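Local coordinates for extracellular protein containing a SCP domain (Bacillus anthracis, PDB 4IFA) that is of unknown function but is an extracellular protein that carries an SCP domain of the cysteine-rich secretory protein family and is regarded as a vaccine candidate, at residues 245-253 / 275-283; 285-296 / 330-339. One frame throughout, in Å; residues are numbered along the deposited sequence.

Contact 1: residues 245-253 / 275-283; sequences QTADVAIGH and DRLQRGKVG
Arg276 lays its guanidinium flat on the imidazole of His253, where two helices of the alpha-beta-alpha SCP (CAP) fold meet on one face of the central sheet. The planes are 10° apart with CZ of Arg276 3.3 Å from ND1 of His253, a stack of flat groups rather than a polar bond. A bend at chi3 (-69°) turns the arginine's end onto the ring. Outer partners fix both groups: NH1 of Arg276 is bonded to the carbonyl of His265, and NE2 of His253 is bonded to the carbonyl of Ser264. Leu277 follows, its CD2 lying 3.9 Å from CG1 of Val249 and also meeting CG2 of Thr246. Helix 273-279 ends in a Schellman motif, with Val282 N bonded to Leu277 O and Lys281, at positive phi, as the C-prime residue. Gly280 belongs to this turn, and CG2 of Val249 packs 3.7 Å from its CA. Beside this packing a water lies between the two backbones, 2.7 Å from Gln245 O and 2.9 Å from Gly280 O. Past the turn, CG2 of Val282 rests against the backbone of Gln245. The Val282 side chain crosses that of Thr246 at about a right angle, bringing CG1 of Val282 to 3.5 Å from OG1 of Thr246, whose hydrogen-bond partner is OD2 of Asp243.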
loop_
_atom_site.group_PDB
_atom_site.type_symbol
_atom_site.label_atom_id
_atom_site.label_comp_id
_atom_site.label_asym_id
_atom_site.label_seq_id
_atom_site.Cartn_x
_atom_site.Cartn_y
_atom_site.Cartn_z
ATOM N N GLN A 245 0.420 0.563 -22.235
ATOM C CA GLN A 245 -0.707 1.119 -22.980
ATOM C C GLN A 245 -2.008 1.022 -22.158
ATOM O O GLN A 245 -2.836 1.926 -22.196
ATOM C CB GLN A 245 -0.792 0.464 -24.355
ATOM C CG GLN A 245 0.540 0.549 -25.114
ATOM C CD GLN A 245 0.938 1.967 -25.502
ATOM O OE1 GLN A 245 0.230 2.638 -26.256
ATOM N NE2 GLN A 245 2.101 2.413 -25.020
ATOM N N THR A 246 -2.150 -0.042 -21.359
ATOM C CA THR A 246 -3.292 -0.212 -20.463
ATOM C C THR A 246 -3.215 0.792 -19.289
ATOM O O THR A 246 -4.234 1.372 -18.887
ATOM C CB THR A 246 -3.380 -1.691 -19.929
ATOM O OG1 THR A 246 -3.542 -2.599 -21.041
ATOM C CG2 THR A 246 -4.518 -1.887 -18.966
ATOM N N ALA A 247 -2.001 0.994 -18.751
ATOM C CA ALA A 247 -1.793 1.957 -17.697
ATOM C C ALA A 247 -2.203 3.363 -18.149
ATOM O O ALA A 247 -2.855 4.107 -17.380
ATOM C CB ALA A 247 -0.370 1.932 -17.213
ATOM N N ASP A 248 -1.854 3.730 -19.389
ATOM C CA ASP A 248 -2.261 5.042 -19.934
ATOM C C ASP A 248 -3.783 5.186 -19.980
ATOM O O ASP A 248 -4.336 6.267 -19.664
ATOM C CB ASP A 248 -1.672 5.231 -21.334
ATOM C CG ASP A 248 -0.166 5.306 -21.342
ATOM O OD1 ASP A 248 0.447 5.596 -20.301
ATOM O OD2 ASP A 248 0.403 5.105 -22.430
ATOM N N VAL A 249 -4.476 4.107 -20.345
ATOM C CA VAL A 249 -5.954 4.099 -20.322
ATOM C C VAL A 249 -6.470 4.304 -18.896
ATOM O O VAL A 249 -7.354 5.139 -18.671
ATOM C CB VAL A 249 -6.535 2.828 -20.941
ATOM C CG1 VAL A 249 -8.015 2.688 -20.665
ATOM C CG2 VAL A 249 -6.226 2.788 -22.471
ATOM N N ALA A 250 -5.897 3.586 -17.935
ATOM C CA ALA A 250 -6.280 3.706 -16.537
ATOM C C ALA A 250 -6.068 5.133 -15.991
ATOM O O ALA A 250 -6.916 5.633 -15.260
ATOM C CB ALA A 250 -5.530 2.698 -15.717
ATOM N N ILE A 251 -4.956 5.778 -16.342
ATOM C CA ILE A 251 -4.691 7.158 -15.928
ATOM C C ILE A 251 -5.800 8.085 -16.454
ATOM O O ILE A 251 -6.321 8.944 -15.742
ATOM C CB ILE A 251 -3.369 7.674 -16.450
ATOM C CG1 ILE A 251 -2.177 6.950 -15.819
ATOM C CG2 ILE A 251 -3.214 9.171 -16.189
ATOM C CD1 ILE A 251 -0.836 7.334 -16.448
ATOM N N GLY A 252 -6.155 7.898 -17.724
ATOM C CA GLY A 252 -7.237 8.697 -18.311
ATOM C C GLY A 252 -8.562 8.549 -17.580
ATOM O O GLY A 252 -9.305 9.514 -17.403
ATOM N N HIS A 253 -8.871 7.342 -17.130
ATOM C CA HIS A 253 -10.105 7.116 -16.381
ATOM C C HIS A 253 -10.063 7.796 -15.019
ATOM O O HIS A 253 -11.049 8.415 -14.579
ATOM C CB HIS A 253 -10.431 5.638 -16.295
ATOM C CG HIS A 253 -11.793 5.379 -15.762
ATOM N ND1 HIS A 253 -12.922 5.906 -16.350
ATOM C CD2 HIS A 253 -12.212 4.744 -14.647
ATOM C CE1 HIS A 253 -13.978 5.559 -15.646
ATOM N NE2 HIS A 253 -13.583 4.844 -14.617
ATOM N N ASP A 275 -14.705 0.345 -24.248
ATOM C CA ASP A 275 -14.541 1.515 -25.120
ATOM C C ASP A 275 -13.203 2.215 -24.865
ATOM O O ASP A 275 -12.510 2.618 -25.782
ATOM C CB ASP A 275 -15.669 2.536 -24.880
ATOM C CG ASP A 275 -17.048 2.039 -25.292
ATOM O OD1 ASP A 275 -17.159 1.143 -26.181
ATOM O OD2 ASP A 275 -18.062 2.585 -24.798
ATOM N N ARG A 276 -12.854 2.384 -23.582
ATOM C CA ARG A 276 -11.626 3.069 -23.244
ATOM C C ARG A 276 -10.365 2.320 -23.728
ATOM O O ARG A 276 -9.377 2.928 -24.202
ATOM C CB ARG A 276 -11.563 3.308 -21.738
ATOM C CG ARG A 276 -12.661 4.228 -21.211
ATOM C CD ARG A 276 -12.391 4.612 -19.770
ATOM N NE ARG A 276 -12.512 3.561 -18.758
ATOM C CZ ARG A 276 -13.653 3.199 -18.169
ATOM N NH1 ARG A 276 -14.820 3.721 -18.574
ATOM N NH2 ARG A 276 -13.650 2.308 -17.197
ATOM N N LEU A 277 -10.349 1.016 -23.489
ATOM C CA LEU A 277 -9.189 0.184 -23.880
ATOM C C LEU A 277 -9.002 0.203 -25.402
ATOM O O LEU A 277 -7.888 0.396 -25.898
ATOM C CB LEU A 277 -9.322 -1.245 -23.333
ATOM C CG LEU A 277 -9.144 -1.369 -21.810
ATOM C CD1 LEU A 277 -9.654 -2.745 -21.381
ATOM C CD2 LEU A 277 -7.693 -1.117 -21.385
ATOM N N GLN A 278 -10.094 0.036 -26.124
ATOM C CA GLN A 278 -10.080 0.143 -27.577
ATOM C C GLN A 278 -9.516 1.508 -28.028
ATOM O O GLN A 278 -8.722 1.591 -28.971
ATOM C CB GLN A 278 -11.497 -0.044 -28.120
ATOM C CG GLN A 278 -11.590 -0.030 -29.647
ATOM C CD GLN A 278 -13.024 -0.086 -30.158
ATOM O OE1 GLN A 278 -13.932 0.567 -29.605
ATOM N NE2 GLN A 278 -13.229 -0.813 -31.254
ATOM N N ARG A 279 -9.978 2.594 -27.399
ATOM C CA ARG A 279 -9.487 3.932 -27.731
ATOM C C ARG A 279 -7.977 4.089 -27.504
ATOM O O ARG A 279 -7.306 4.813 -28.248
ATOM C CB ARG A 279 -10.285 4.984 -26.934
ATOM C CG ARG A 279 -10.055 6.418 -27.339
ATOM C CD ARG A 279 -10.986 7.370 -26.593
ATOM N NE ARG A 279 -12.411 7.138 -26.877
ATOM C CZ ARG A 279 -13.332 6.672 -26.026
ATOM N NH1 ARG A 279 -13.050 6.386 -24.772
ATOM N NH2 ARG A 279 -14.578 6.484 -26.436
ATOM N N GLY A 280 -7.452 3.389 -26.490
ATOM C CA GLY A 280 -6.025 3.411 -26.158
ATOM C C GLY A 280 -5.201 2.390 -26.928
ATOM O O GLY A 280 -4.033 2.198 -26.623
ATOM N N LYS A 281 -5.821 1.753 -27.912
ATOM C CA LYS A 281 -5.192 0.760 -28.792
ATOM C C LYS A 281 -4.824 -0.555 -28.100
ATOM O O LYS A 281 -3.929 -1.286 -28.562
ATOM C CB LYS A 281 -3.970 1.351 -29.529
ATOM C CG LYS A 281 -4.224 2.664 -30.261
ATOM C CD LYS A 281 -5.362 2.559 -31.281
ATOM C CE LYS A 281 -5.366 3.713 -32.307
ATOM N NZ LYS A 281 -5.518 5.068 -31.683
ATOM N N VAL A 282 -5.544 -0.885 -27.034
ATOM C CA VAL A 282 -5.300 -2.128 -26.308
ATOM C C VAL A 282 -6.245 -3.239 -26.769
ATOM O O VAL A 282 -7.459 -3.169 -26.547
ATOM C CB VAL A 282 -5.494 -1.936 -24.789
ATOM C CG1 VAL A 282 -5.173 -3.229 -24.034
ATOM C CG2 VAL A 282 -4.612 -0.811 -24.309
ATOM N N GLY A 283 -5.675 -4.294 -27.344
ATOM C CA GLY A 283 -6.444 -5.473 -27.713
ATOM C C GLY A 283 -6.422 -6.410 -26.522
ATOM O O GLY A 283 -5.446 -6.449 -25.786
HETATM O O HOH W 1 -3.019 3.600 -24.351
#

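Contact 2: residues 285-296 / 330-339; sequences QLAGENIAAQHS and KFYTQNFIRK
Asn290 and Gln334 face each other as a hydrogen-bonded pair midway along two antiparallel strands, and their side chains repeat the link made by the backbones. ND2 of Asn290 donates to OE1 of Gln334 at 2.9 Å, approaching nearly in line with the C=O, while the amide planes are turned 30° apart. Toward one end, Tyr332 exchanges backbone bonds with Ala292, and its OH reaches past the strand to donate to the carbonyl of His295 at 2.7 Å, from above the carbonyl plane. On the other sheet face Ala293 sets CB over the Phe331 ring, a CH-pi contact 4.0 Å from the centroid. At the opposite end Gln285 N donates to Arg338 O, and its OE1 takes NE of Arg338 at 2.9 Å through a bent bond (139°). CG of Arg338 stands anti to its own N (chi1 178°), and the chain runs on extended to NE, crossing the Gln285 side chain at a slant.

Second-shell groups then set the central amide: Asn314 donates to OD1 of Asn290, whose ND2 also bonds the carbonyl of His311. Glu289, on the opposite sheet face, is held by His265. In the SCP-domain sheet, strand 331-338 runs between 286-293 and 322-328; helix 298-306 brings Trp305 against Asn290, Ala292, Tyr332 and Gln334, while helices 244-260 and 273-279 pack on the face of Glu289 and Thr333.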
loop_
_atom_site.group_PDB
_atom_site.type_symbol
_atom_site.label_atom_id
_atom_site.label_comp_id
_atom_site.label_asym_id
_atom_site.label_seq_id
_atom_site.Cartn_x
_atom_site.Cartn_y
_atom_site.Cartn_z
ATOM N N GLN A 285 -8.358 -10.263 -24.726
ATOM C CA GLN A 285 -9.284 -11.380 -24.709
ATOM C C GLN A 285 -10.289 -11.179 -23.600
ATOM O O GLN A 285 -11.416 -11.624 -23.690
ATOM C CB GLN A 285 -8.502 -12.672 -24.442
ATOM C CG GLN A 285 -7.570 -13.047 -25.575
ATOM C CD GLN A 285 -6.740 -14.259 -25.249
ATOM O OE1 GLN A 285 -7.139 -15.087 -24.430
ATOM N NE2 GLN A 285 -5.640 -14.435 -25.971
ATOM N N LEU A 286 -9.875 -10.479 -22.546
ATOM C CA LEU A 286 -10.705 -10.232 -21.358
ATOM C C LEU A 286 -10.135 -9.035 -20.597
ATOM O O LEU A 286 -8.911 -8.810 -20.620
ATOM C CB LEU A 286 -10.652 -11.438 -20.431
ATOM C CG LEU A 286 -11.707 -11.502 -19.342
ATOM C CD1 LEU A 286 -13.048 -11.882 -19.990
ATOM C CD2 LEU A 286 -11.349 -12.505 -18.253
ATOM N N ALA A 287 -11.003 -8.292 -19.900
ATOM C CA ALA A 287 -10.600 -7.126 -19.126
ATOM C C ALA A 287 -11.417 -7.022 -17.845
ATOM O O ALA A 287 -12.551 -7.519 -17.760
ATOM C CB ALA A 287 -10.742 -5.849 -19.917
ATOM N N GLY A 288 -10.818 -6.386 -16.861
ATOM C CA GLY A 288 -11.483 -6.089 -15.583
ATOM C C GLY A 288 -10.936 -4.802 -15.006
ATOM O O GLY A 288 -9.859 -4.368 -15.369
ATOM N N GLU A 289 -11.696 -4.188 -14.102
ATOM C CA GLU A 289 -11.287 -2.917 -13.508
ATOM C C GLU A 289 -11.608 -2.816 -12.033
ATOM O O GLU A 289 -12.696 -3.181 -11.627
ATOM C CB GLU A 289 -12.005 -1.769 -14.208
ATOM C CG GLU A 289 -11.833 -0.375 -13.591
ATOM C CD GLU A 289 -12.421 0.683 -14.503
ATOM O OE1 GLU A 289 -13.654 0.925 -14.432
ATOM O OE2 GLU A 289 -11.645 1.230 -15.302
ATOM N N ASN A 290 -10.652 -2.267 -11.267
ATOM C CA ASN A 290 -10.911 -1.850 -9.902
ATOM C C ASN A 290 -10.654 -0.341 -9.835
ATOM O O ASN A 290 -9.636 0.128 -10.310
ATOM C CB ASN A 290 -9.995 -2.534 -8.868
ATOM C CG ASN A 290 -10.326 -3.973 -8.649
ATOM O OD1 ASN A 290 -11.454 -4.409 -8.880
ATOM N ND2 ASN A 290 -9.351 -4.741 -8.123
ATOM N N ILE A 291 -11.559 0.378 -9.184
ATOM C CA ILE A 291 -11.444 1.815 -8.962
ATOM C C ILE A 291 -11.536 2.131 -7.469
ATOM O O ILE A 291 -12.179 1.424 -6.693
ATOM C CB ILE A 291 -12.489 2.664 -9.784
ATOM C CG1 ILE A 291 -13.893 2.110 -9.621
ATOM C CG2 ILE A 291 -12.064 2.716 -11.264
ATOM C CD1 ILE A 291 -14.984 2.999 -10.306
ATOM N N ALA A 292 -10.816 3.188 -7.070
ATOM C CA ALA A 292 -10.813 3.681 -5.696
ATOM C C ALA A 292 -10.588 5.171 -5.691
ATOM O O ALA A 292 -9.935 5.717 -6.573
ATOM C CB ALA A 292 -9.670 3.032 -4.910
ATOM N N ALA A 293 -11.140 5.832 -4.689
ATOM C CA ALA A 293 -10.933 7.265 -4.527
ATOM C C ALA A 293 -10.787 7.662 -3.060
ATOM O O ALA A 293 -11.499 7.193 -2.188
ATOM C CB ALA A 293 -12.101 8.066 -5.140
ATOM N N GLN A 294 -9.847 8.575 -2.839
ATOM C CA GLN A 294 -9.624 9.259 -1.557
ATOM C C GLN A 294 -8.751 8.573 -0.526
ATOM O O GLN A 294 -8.378 9.185 0.473
ATOM C CB GLN A 294 -10.925 9.787 -0.916
ATOM C CG GLN A 294 -11.774 10.649 -1.886
ATOM C CD GLN A 294 -10.984 11.800 -2.495
ATOM O OE1 GLN A 294 -10.086 12.353 -1.854
ATOM N NE2 GLN A 294 -11.354 12.208 -3.706
ATOM N N HIS A 295 -8.385 7.318 -0.785
ATOM C CA HIS A 295 -7.427 6.632 0.082
ATOM C C HIS A 295 -6.138 7.471 0.118
ATOM O O HIS A 295 -5.779 8.108 -0.886
ATOM C CB HIS A 295 -7.165 5.214 -0.392
ATOM C CG HIS A 295 -8.415 4.396 -0.507
ATOM N ND1 HIS A 295 -9.349 4.593 -1.513
ATOM C CD2 HIS A 295 -8.895 3.407 0.274
ATOM C CE1 HIS A 295 -10.326 3.720 -1.357
ATOM N NE2 HIS A 295 -10.079 2.999 -0.265
ATOM N N SER A 296 -5.402 7.393 1.223
ATOM C CA SER A 296 -4.189 8.214 1.380
ATOM C C SER A 296 -3.120 7.972 0.351
ATOM O O SER A 296 -2.456 8.911 -0.070
ATOM C CB SER A 296 -3.567 8.024 2.765
ATOM O OG SER A 296 -3.252 6.639 3.017
ATOM N N LYS A 330 -5.858 11.441 -5.906
ATOM C CA LYS A 330 -6.243 10.277 -5.106
ATOM C C LYS A 330 -7.316 9.427 -5.752
ATOM O O LYS A 330 -8.155 8.876 -5.069
ATOM C CB LYS A 330 -6.590 10.690 -3.652
ATOM C CG LYS A 330 -5.360 11.298 -2.930
ATOM C CD LYS A 330 -5.666 11.576 -1.487
ATOM C CE LYS A 330 -4.481 12.227 -0.810
ATOM N NZ LYS A 330 -4.857 12.760 0.539
ATOM N N PHE A 331 -7.264 9.310 -7.095
ATOM C CA PHE A 331 -8.122 8.413 -7.852
ATOM C C PHE A 331 -7.185 7.346 -8.405
ATOM O O PHE A 331 -6.207 7.661 -9.089
ATOM C CB PHE A 331 -8.887 9.170 -8.971
ATOM C CG PHE A 331 -10.027 10.002 -8.464
ATOM C CD1 PHE A 331 -11.348 9.562 -8.584
ATOM C CD2 PHE A 331 -9.774 11.171 -7.763
ATOM C CE1 PHE A 331 -12.369 10.299 -8.048
ATOM C CE2 PHE A 331 -10.815 11.922 -7.249
ATOM C CZ PHE A 331 -12.093 11.450 -7.387
ATOM N N TYR A 332 -7.509 6.101 -8.098
ATOM C CA TYR A 332 -6.689 4.941 -8.409
ATOM C C TYR A 332 -7.459 3.938 -9.223
ATOM O O TYR A 332 -8.580 3.549 -8.858
ATOM C CB TYR A 332 -6.293 4.230 -7.088
ATOM C CG TYR A 332 -5.727 5.139 -6.001
ATOM C CD1 TYR A 332 -4.348 5.321 -5.858
ATOM C CD2 TYR A 332 -6.556 5.778 -5.100
ATOM C CE1 TYR A 332 -3.820 6.108 -4.875
ATOM C CE2 TYR A 332 -6.016 6.601 -4.098
ATOM C CZ TYR A 332 -4.657 6.755 -3.985
ATOM O OH TYR A 332 -4.120 7.567 -3.009
ATOM N N THR A 333 -6.894 3.544 -10.377
ATOM C CA THR A 333 -7.535 2.590 -11.262
ATOM C C THR A 333 -6.595 1.472 -11.673
ATOM O O THR A 333 -5.502 1.727 -12.161
ATOM C CB THR A 333 -8.016 3.301 -12.562
ATOM O OG1 THR A 333 -8.977 4.318 -12.238
ATOM C CG2 THR A 333 -8.663 2.356 -13.560
ATOM N N GLN A 334 -7.054 0.238 -11.480
ATOM C CA GLN A 334 -6.400 -0.947 -12.038
ATOM C C GLN A 334 -7.195 -1.388 -13.244
ATOM O O GLN A 334 -8.420 -1.583 -13.140
ATOM C CB GLN A 334 -6.409 -2.114 -11.050
ATOM C CG GLN A 334 -5.501 -1.975 -9.855
ATOM C CD GLN A 334 -5.631 -3.137 -8.882
ATOM O OE1 GLN A 334 -6.738 -3.575 -8.555
ATOM N NE2 GLN A 334 -4.486 -3.673 -8.418
ATOM N N ASN A 335 -6.503 -1.624 -14.362
ATOM C CA ASN A 335 -7.102 -2.261 -15.528
ATOM C C ASN A 335 -6.322 -3.555 -15.784
ATOM O O ASN A 335 -5.124 -3.563 -16.083
ATOM C CB ASN A 335 -7.164 -1.356 -16.760
ATOM C CG ASN A 335 -8.250 -0.293 -16.680
ATOM O OD1 ASN A 335 -9.094 -0.250 -15.728
ATOM N ND2 ASN A 335 -8.242 0.588 -17.664
ATOM N N PHE A 336 -7.028 -4.673 -15.635
ATOM C CA PHE A 336 -6.489 -6.009 -15.814
ATOM C C PHE A 336 -6.847 -6.465 -17.219
ATOM O O PHE A 336 -7.954 -6.205 -17.702
ATOM C CB PHE A 336 -7.158 -7.000 -14.828
ATOM C CG PHE A 336 -6.929 -6.720 -13.370
ATOM C CD1 PHE A 336 -5.911 -7.372 -12.700
ATOM C CD2 PHE A 336 -7.744 -5.842 -12.673
ATOM C CE1 PHE A 336 -5.693 -7.141 -11.361
ATOM C CE2 PHE A 336 -7.517 -5.577 -11.334
ATOM C CZ PHE A 336 -6.488 -6.242 -10.685
ATOM N N ILE A 337 -5.928 -7.169 -17.876
ATOM C CA ILE A 337 -6.193 -7.737 -19.197
ATOM C C ILE A 337 -5.654 -9.144 -19.332
ATOM O O ILE A 337 -4.818 -9.611 -18.553
ATOM C CB ILE A 337 -5.616 -6.896 -20.363
ATOM C CG1 ILE A 337 -4.092 -6.737 -20.224
ATOM C CG2 ILE A 337 -6.287 -5.476 -20.390
ATOM C CD1 ILE A 337 -3.443 -6.155 -21.500
ATOM N N ARG A 338 -6.236 -9.845 -20.296
ATOM C CA ARG A 338 -5.759 -11.131 -20.746
ATOM C C ARG A 338 -5.383 -10.969 -22.200
ATOM O O ARG A 338 -6.198 -10.508 -23.013
ATOM C CB ARG A 338 -6.818 -12.249 -20.655
ATOM C CG ARG A 338 -6.303 -13.584 -21.183
ATOM C CD ARG A 338 -7.371 -14.655 -21.095
ATOM N NE ARG A 338 -6.925 -15.935 -21.622
ATOM C CZ ARG A 338 -6.302 -16.887 -20.937
ATOM N NH1 ARG A 338 -5.989 -16.702 -19.653
ATOM N NH2 ARG A 338 -5.970 -18.015 -21.547
ATOM N N LYS A 339 -4.175 -11.347 -22.548
ATOM C CA LYS A 339 -3.825 -11.417 -23.957
ATOM C C LYS A 339 -2.849 -12.560 -24.195
ATOM O O LYS A 339 -2.441 -13.241 -23.251
ATOM C CB LYS A 339 -3.345 -10.075 -24.504
ATOM C CG LYS A 339 -2.138 -9.528 -23.785
ATOM C CD LYS A 339 -1.691 -8.230 -24.395
ATOM C CE LYS A 339 -0.448 -7.690 -23.719
ATOM N NZ LYS A 339 -0.021 -6.423 -24.386
ATOM O OXT LYS A 339 -2.524 -12.859 -25.361
HETATM O O HOH W 2 -6.688 10.907 1.820
#

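Contact 1 joins two helices lying on one face of the sheet whose strand pair forms contact 2, and all four segments belong to the same SCP domain. Helix packing in contact 1 is largely buried and relies on methyl groups, a flat cation-ring stack and a bridging water, whereas contact 2 is a backbone ladder, buried along its middle and more exposed at both ends. The two touch directly: NH2 of Arg276 makes a 3.0 Å salt bridge with OE2 of Glu289, Leu277 packs on Ala287, and Thr246 lies on Asn335 and Ile337. Helix 273-279 is followed, after a short connecting loop, by strand 286-293.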